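PDB 4F7A: putative uncharacterized protein from Bacteroides vulgatus, which is a SusD/RagB-family outer membrane lipoprotein that probably binds glycans, perhaps mucin O-glycans, at the cell surface for uptake. Local coordinates for residues Gly435-Ala438 and Trp439-Arg443; Thr261-Ala265 and Thr266-Val270; Glu222-Lys225 and Ala226-Ser230. One frame throughout, in Å; residues are numbered along the deposited sequence.

Contact 1. Residues Gly435-Ala438 and Trp439-Arg443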
loop_
_atom_site.group_PDB
_atom_site.type_symbol
_atom_site.label_atom_id
_atom_site.label_comp_id
_atom_site.label_asym_id
_atom_site.label_seq_id
_atom_site.Cartn_x
_atom_site.Cartn_y
_atom_site.Cartn_z
ATOM N N GLY A 435 3.556 2.024 2.390
ATOM C CA GLY A 435 4.415 1.673 1.271
ATOM C C GLY A 435 3.863 0.636 0.308
ATOM O O GLY A 435 4.267 0.605 -0.856
HETATM N N MSE A 436 2.974 -0.238 0.764
HETATM C CA MSE A 436 2.425 -1.270 -0.145
HETATM C C MSE A 436 1.589 -0.677 -1.269
HETATM O O MSE A 436 1.836 -0.980 -2.427
HETATM C CB MSE A 436 1.630 -2.351 0.567
HETATM C CG MSE A 436 2.422 -3.093 1.596
HETATM SE SE MSE A 436 1.841 -4.956 1.695
HETATM C CE MSE A 436 3.124 -5.509 3.025
ATOM N N GLU A 437 0.611 0.165 -0.953
ATOM C CA GLU A 437 -0.161 0.768 -2.046
ATOM C C GLU A 437 0.747 1.577 -2.970
ATOM O O GLU A 437 0.612 1.517 -4.210
ATOM C CB GLU A 437 -1.311 1.616 -1.519
ATOM C CG GLU A 437 -2.251 2.125 -2.634
ATOM C CD GLU A 437 -2.850 1.030 -3.519
ATOM O OE1 GLU A 437 -2.901 -0.153 -3.107
ATOM O OE2 GLU A 437 -3.270 1.347 -4.664
ATOM N N ALA A 438 1.695 2.292 -2.378
ATOM C CA ALA A 438 2.619 3.149 -3.150
ATOM C C ALA A 438 3.445 2.335 -4.137
ATOM O O ALA A 438 3.573 2.687 -5.314
ATOM C CB ALA A 438 3.541 3.928 -2.195
ATOM N N TRP A 439 3.985 1.227 -3.649
ATOM C CA TRP A 439 4.819 0.376 -4.458
ATOM C C TRP A 439 4.007 -0.353 -5.537
ATOM O O TRP A 439 4.465 -0.485 -6.648
ATOM C CB TRP A 439 5.597 -0.613 -3.587
ATOM C CG TRP A 439 6.617 -1.435 -4.394
ATOM C CD1 TRP A 439 7.376 -0.988 -5.427
ATOM C CD2 TRP A 439 6.993 -2.814 -4.180
ATOM N NE1 TRP A 439 8.181 -2.010 -5.914
ATOM C CE2 TRP A 439 7.960 -3.139 -5.159
ATOM C CE3 TRP A 439 6.578 -3.812 -3.276
ATOM C CZ2 TRP A 439 8.532 -4.393 -5.241
ATOM C CZ3 TRP A 439 7.133 -5.058 -3.368
ATOM C CH2 TRP A 439 8.109 -5.345 -4.347
ATOM N N ALA A 440 2.817 -0.845 -5.194
ATOM C CA ALA A 440 1.972 -1.524 -6.159
ATOM C C ALA A 440 1.650 -0.597 -7.309
ATOM O O ALA A 440 1.776 -0.972 -8.472
ATOM C CB ALA A 440 0.696 -2.015 -5.504
ATOM N N GLU A 441 1.265 0.629 -6.997
ATOM C CA GLU A 441 0.917 1.590 -8.052
ATOM C C GLU A 441 2.108 2.049 -8.875
ATOM O O GLU A 441 1.991 2.319 -10.087
ATOM C CB GLU A 441 0.137 2.763 -7.462
ATOM C CG GLU A 441 -1.288 2.373 -7.171
ATOM C CD GLU A 441 -2.068 2.142 -8.440
ATOM O OE1 GLU A 441 -2.528 3.168 -9.008
ATOM O OE2 GLU A 441 -2.218 0.958 -8.867
ATOM N N GLN A 442 3.268 2.129 -8.256
ATOM C CA GLN A 442 4.473 2.441 -9.009
ATOM C C GLN A 442 4.815 1.358 -10.045
ATOM O O GLN A 442 5.183 1.654 -11.188
ATOM C CB GLN A 442 5.631 2.664 -8.052
ATOM C CG GLN A 442 6.923 3.080 -8.735
ATOM C CD GLN A 442 7.805 1.920 -9.154
ATOM O OE1 GLN A 442 7.665 0.801 -8.664
ATOM N NE2 GLN A 442 8.747 2.200 -10.042
ATOM N N ARG A 443 4.658 0.101 -9.638
ATOM C CA ARG A 443 4.870 -1.021 -10.545
ATOM C C ARG A 443 3.811 -1.079 -11.631
ATOM O O ARG A 443 4.121 -1.396 -12.773
ATOM C CB ARG A 443 4.937 -2.345 -9.781
ATOM C CG ARG A 443 6.192 -2.433 -8.903
ATOM C CD ARG A 443 6.238 -3.697 -8.104
ATOM N NE ARG A 443 5.334 -3.603 -6.951
ATOM C CZ ARG A 443 4.585 -4.601 -6.484
ATOM N NH1 ARG A 443 4.612 -5.798 -7.071
ATOM N NH2 ARG A 443 3.803 -4.397 -5.434
HETATM O O HOH W 1 3.194 -3.272 -2.939
#
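Glu-437 and Glu-441 meet side by side, one turn apart on the buried helix 435-445, in a local i to i+4 contact whose centre lies about 6 Å from the centre of the chain. The side chains run the same way, their carboxylate planes nearly parallel (18° apart). Glu-437 swings CG anti to its own backbone N (chi1 -173°) and then bends, which brings Glu-437 OE2 alongside the next turn, 3.4 Å from Glu-441 CG. The two OE2 atoms of Glu-437 and Glu-441 come within 4.4 Å, a like-charge approach that Arg-210, salt-bridged to both carboxylates, probably offsets. Lys-427 and Arg-444 pair with Glu-441 as well, so both acids are probably held in their charged forms.

The helix lies near the middle of a largely helical SusD-family protein described as TPR-like, and its backbone bonds run i to i+4, as in Ala-440 N to Met-436 O at 2.9 Å. Met-436 O also accepts a hydrogen bond from a water 2.7 Å away, which takes a weak one from Arg-443 NH2.

On another side of the helix, Arg-443 folds back so that its NE stands 3.2 Å above the plane of the Trp-439 ring, over its centre. Arg-443 NE also reaches Trp-439 O at 3.3 Å from well above the carbonyl plane, while Arg-443 N binds this oxygen from the opposite face. The indole is held further by His-54, edge to face, and by Phe-57.

Contact 2. Residues Thr261-Ala265 and Thr266-Val270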
loop_
_atom_site.group_PDB
_atom_site.type_symbol
_atom_site.label_atom_id
_atom_site.label_comp_id
_atom_site.label_asym_id
_atom_site.label_seq_id
_atom_site.Cartn_x
_atom_site.Cartn_y
_atom_site.Cartn_z
ATOM N N THR A 261 14.161 4.548 10.267
ATOM C CA THR A 261 13.229 5.034 9.241
ATOM C C THR A 261 13.630 6.404 8.697
ATOM O O THR A 261 13.184 7.433 9.194
ATOM C CB THR A 261 11.806 5.106 9.823
ATOM O OG1 THR A 261 11.832 5.906 11.007
ATOM C CG2 THR A 261 11.287 3.695 10.153
ATOM N N TYR A 262 14.498 6.404 7.688
ATOM C CA TYR A 262 14.955 7.626 7.045
ATOM C C TYR A 262 14.156 7.899 5.789
ATOM O O TYR A 262 13.579 6.988 5.186
ATOM C CB TYR A 262 16.459 7.545 6.685
ATOM C CG TYR A 262 17.350 7.674 7.882
ATOM C CD1 TYR A 262 17.488 6.617 8.793
ATOM C CD2 TYR A 262 18.013 8.868 8.153
ATOM C CE1 TYR A 262 18.307 6.733 9.896
ATOM C CE2 TYR A 262 18.818 8.990 9.273
ATOM C CZ TYR A 262 18.953 7.925 10.144
ATOM O OH TYR A 262 19.760 8.043 11.275
HETATM N N MSE A 263 14.146 9.165 5.414
HETATM C CA MSE A 263 13.577 9.656 4.172
HETATM C C MSE A 263 14.276 9.059 2.945
HETATM O O MSE A 263 15.492 8.963 2.916
HETATM C CB MSE A 263 13.765 11.176 4.144
HETATM C CG MSE A 263 12.956 11.893 3.094
HETATM SE SE MSE A 263 13.322 13.777 3.176
HETATM C CE MSE A 263 11.671 14.434 2.399
ATOM N N GLY A 264 13.509 8.662 1.927
ATOM C CA GLY A 264 14.112 8.174 0.681
ATOM C C GLY A 264 14.450 9.310 -0.277
ATOM O O GLY A 264 13.825 10.381 -0.244
ATOM N N ALA A 265 15.459 9.105 -1.118
ATOM C CA ALA A 265 15.876 10.122 -2.104
ATOM C C ALA A 265 14.767 10.629 -3.043
ATOM O O ALA A 265 14.726 11.822 -3.360
ATOM C CB ALA A 265 17.080 9.611 -2.947
ATOM N N THR A 266 13.864 9.765 -3.485
ATOM C CA THR A 266 12.827 10.197 -4.421
ATOM C C THR A 266 11.827 11.114 -3.752
ATOM O O THR A 266 11.477 12.112 -4.322
ATOM C CB THR A 266 12.070 9.031 -5.140
ATOM O OG1 THR A 266 13.016 8.129 -5.755
ATOM C CG2 THR A 266 11.168 9.587 -6.228
ATOM N N ILE A 267 11.393 10.788 -2.537
ATOM C CA ILE A 267 10.438 11.638 -1.836
ATOM C C ILE A 267 11.106 12.967 -1.427
ATOM O O ILE A 267 10.452 14.011 -1.474
ATOM C CB ILE A 267 9.701 10.881 -0.697
ATOM C CG1 ILE A 267 8.433 11.658 -0.282
ATOM C CG2 ILE A 267 10.608 10.606 0.527
ATOM C CD1 ILE A 267 7.405 10.798 0.521
ATOM N N ALA A 268 12.418 12.976 -1.151
ATOM C CA ALA A 268 13.137 14.253 -0.925
ATOM C C ALA A 268 13.167 15.099 -2.212
ATOM O O ALA A 268 12.903 16.283 -2.174
ATOM C CB ALA A 268 14.543 14.021 -0.429
ATOM N N SER A 269 13.440 14.466 -3.348
ATOM C CA SER A 269 13.412 15.157 -4.638
ATOM C C SER A 269 12.059 15.822 -4.920
ATOM O O SER A 269 12.006 16.998 -5.282
ATOM C CB SER A 269 13.755 14.195 -5.777
ATOM O OG SER A 269 13.534 14.818 -7.021
ATOM N N VAL A 270 10.985 15.047 -4.746
ATOM C CA VAL A 270 9.646 15.510 -5.015
ATOM C C VAL A 270 9.204 16.604 -4.035
ATOM O O VAL A 270 8.763 17.668 -4.444
ATOM C CB VAL A 270 8.633 14.311 -5.046
ATOM C CG1 VAL A 270 7.217 14.804 -5.077
ATOM C CG2 VAL A 270 8.942 13.393 -6.233
#
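Met-263, a selenomethionine, reaches forward from the end of a short strand and lies over the first turn of the helix that follows, touching Ile-267 and Ala-268. This apolar contact has two parts. Near the root of the side chain, Met-263 CG packs 3.7 Å from Ile-267 CG2, and the two side chains cross at about a right angle. Farther out the chain is extended (chi1 -166°, chi2 -179°), and this straight run carries Met-263 SE to 3.8 Å from Ala-268 CB and Met-263 CE, the terminal methyl, to 3.6 Å from Ala-268 CA.

Backbone bonds start the helix. Gly-264 occupies the N-cap, and Gly-264 O accepts a hydrogen bond from Ala-268 N (3.1 Å). Ile-267 CG2 sits against that same oxygen, 3.3 Å from Gly-264 O, placing a methyl group against the first helical acceptor. The next bond, Ser-269 N to Ala-265 O, measures 2.9 Å.

Polar side chains of the first turns look beyond the junction for partners: Thr-266 OG1 is hydrogen-bonded to Phe-451 N, and Ser-269 OG to Thr-387 O.

The result is a strand-to-helix junction within a mostly helical SusD-type protein. Strand 262-263 pairs antiparallel with strand 61-62, through Tyr-262 and His-62, and Gly-264 extends the backbone bonding to Tyr-60. Helix 265-273 then packs on helix 416-431, with Thr-266 and Ile-267 against Trp-428 and Val-270 against Ile-429.

Contact 3. Residues Glu222-Lys225 and Ala226-Ser230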
loop_
_atom_site.group_PDB
_atom_site.type_symbol
_atom_site.label_atom_id
_atom_site.label_comp_id
_atom_site.label_asym_id
_atom_site.label_seq_id
_atom_site.Cartn_x
_atom_site.Cartn_y
_atom_site.Cartn_z
ATOM N N GLU A 222 -16.224 -2.797 -12.719
ATOM C CA GLU A 222 -16.017 -2.665 -11.258
ATOM C C GLU A 222 -15.963 -1.199 -10.819
ATOM O O GLU A 222 -16.535 -0.854 -9.777
ATOM C CB GLU A 222 -14.789 -3.440 -10.783
ATOM C CG GLU A 222 -14.905 -4.958 -11.024
ATOM C CD GLU A 222 -16.034 -5.601 -10.195
ATOM O OE1 GLU A 222 -16.392 -5.046 -9.150
ATOM O OE2 GLU A 222 -16.574 -6.660 -10.595
ATOM N N ALA A 223 -15.347 -0.326 -11.625
ATOM C CA ALA A 223 -15.401 1.114 -11.300
ATOM C C ALA A 223 -16.833 1.609 -11.336
ATOM O O ALA A 223 -17.223 2.447 -10.511
ATOM C CB ALA A 223 -14.528 1.950 -12.243
ATOM N N GLN A 224 -17.643 1.083 -12.258
ATOM C CA GLN A 224 -19.029 1.524 -12.333
ATOM C C GLN A 224 -19.807 1.148 -11.087
ATOM O O GLN A 224 -20.554 1.958 -10.554
ATOM C CB GLN A 224 -19.728 0.957 -13.561
ATOM C CG GLN A 224 -21.205 1.309 -13.633
ATOM C CD GLN A 224 -21.774 0.988 -14.981
ATOM O OE1 GLN A 224 -21.622 -0.129 -15.471
ATOM N NE2 GLN A 224 -22.414 1.970 -15.608
ATOM N N LYS A 225 -19.614 -0.088 -10.627
ATOM C CA LYS A 225 -20.195 -0.558 -9.381
ATOM C C LYS A 225 -19.740 0.253 -8.167
ATOM O O LYS A 225 -20.586 0.631 -7.333
ATOM C CB LYS A 225 -19.899 -2.048 -9.173
ATOM C CG LYS A 225 -20.674 -2.964 -10.131
ATOM C CD LYS A 225 -20.675 -4.454 -9.689
ATOM C CE LYS A 225 -19.310 -5.011 -9.526
ATOM N NZ LYS A 225 -19.249 -6.507 -9.326
ATOM N N ALA A 226 -18.435 0.507 -8.076
ATOM C CA ALA A 226 -17.853 1.282 -6.994
ATOM C C ALA A 226 -18.448 2.680 -6.875
ATOM O O ALA A 226 -18.827 3.104 -5.788
ATOM C CB ALA A 226 -16.330 1.374 -7.154
ATOM N N LEU A 227 -18.572 3.362 -8.004
ATOM C CA LEU A 227 -18.964 4.763 -8.007
ATOM C C LEU A 227 -20.472 5.002 -8.180
ATOM O O LEU A 227 -20.918 6.131 -8.038
ATOM C CB LEU A 227 -18.138 5.530 -9.035
ATOM C CG LEU A 227 -16.669 5.701 -8.639
ATOM C CD1 LEU A 227 -15.804 6.155 -9.842
ATOM C CD2 LEU A 227 -16.578 6.701 -7.445
ATOM N N GLU A 228 -21.259 3.954 -8.452
ATOM C CA GLU A 228 -22.715 4.094 -8.476
ATOM C C GLU A 228 -23.387 3.522 -7.238
ATOM O O GLU A 228 -24.552 3.758 -7.016
ATOM C CB GLU A 228 -23.300 3.440 -9.724
ATOM C CG GLU A 228 -22.909 4.178 -10.984
ATOM C CD GLU A 228 -23.680 3.728 -12.200
ATOM O OE1 GLU A 228 -23.979 2.507 -12.314
ATOM O OE2 GLU A 228 -23.963 4.610 -13.041
ATOM N N ASN A 229 -22.669 2.753 -6.438
ATOM C CA ASN A 229 -23.286 2.207 -5.243
ATOM C C ASN A 229 -23.772 3.367 -4.373
ATOM O O ASN A 229 -23.034 4.333 -4.130
ATOM C CB ASN A 229 -22.313 1.277 -4.527
ATOM C CG ASN A 229 -22.929 0.619 -3.278
ATOM O OD1 ASN A 229 -23.142 1.283 -2.289
ATOM N ND2 ASN A 229 -23.197 -0.680 -3.342
ATOM N N SER A 230 -25.018 3.281 -3.920
ATOM C CA SER A 230 -25.662 4.404 -3.241
ATOM C C SER A 230 -25.010 4.775 -1.897
ATOM O O SER A 230 -25.236 5.866 -1.409
ATOM C CB SER A 230 -27.151 4.096 -3.031
ATOM O OG SER A 230 -27.274 2.987 -2.164
#
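Gln-224 and Glu-228 cross obliquely on the last turn of helix 216-228, about 22 Å from the centre of this TPR-like SusD-family protein (centre to centre), with their amide and carboxylate planes 27° apart. The touch is made by the aliphatic part of the glutamine: Gln-224 CG lies 3.3 Å from Glu-228 OE1, whereas Gln-224 NE2 stays 3.7 Å from it. At its root, Glu-228 CB lies 3.2 Å from Gln-224 O. Both side chains lie on the exposed side of the helix.

Around the helix the orientation changes. Glu-222 and Lys-225 turn their ends to each other in an i to i+3 salt bridge, Lys-225 NZ meeting Glu-222 OE2 on the syn side at 3.0 Å. The lysine gets there by a bend at chi3 (-57°). Each partner is held a second time, Glu-222 by Arg-204 and Lys-225 by Asp-163, so the charges alternate along a chain that ties the helix to its neighbours.

Ala-226 faces Leu-205 of helix 193-210, and Leu-227 leans on the loop residues Asn-350, Pro-351 and Lys-352. At the end of the helix the chain turns out of helical geometry at Asn-229. OD1 of that residue accepts from Tyr-231 N and Asn-201 ND2, while Asn-229 N makes a weak bond, 3.1 Å long, to Lys-225 O.

Overall arrangement
The three contacts follow in the order 3, 2, 1 along the chain and nowhere touch. Contact 1 is the most central. The centres of contacts 1 and 2 are about 15 Å apart, and those of contacts 1 and 3 about 23 Å. Contacts 2 and 3 fall on opposite sides of the chain's centre, about 35 Å apart between centres. Shared neighbours connect them: Trp-428 of helix 416-431 meets both contact 1, at Ala-438, and contact 2, and Tyr-60 serves both as well. Helix 193-210 links the other pair, offering Arg-210 to contact 1 and Arg-204 and Leu-205 to contact 3. Even contacts 1 and 2 stay about 8 Å apart at their nearest atoms.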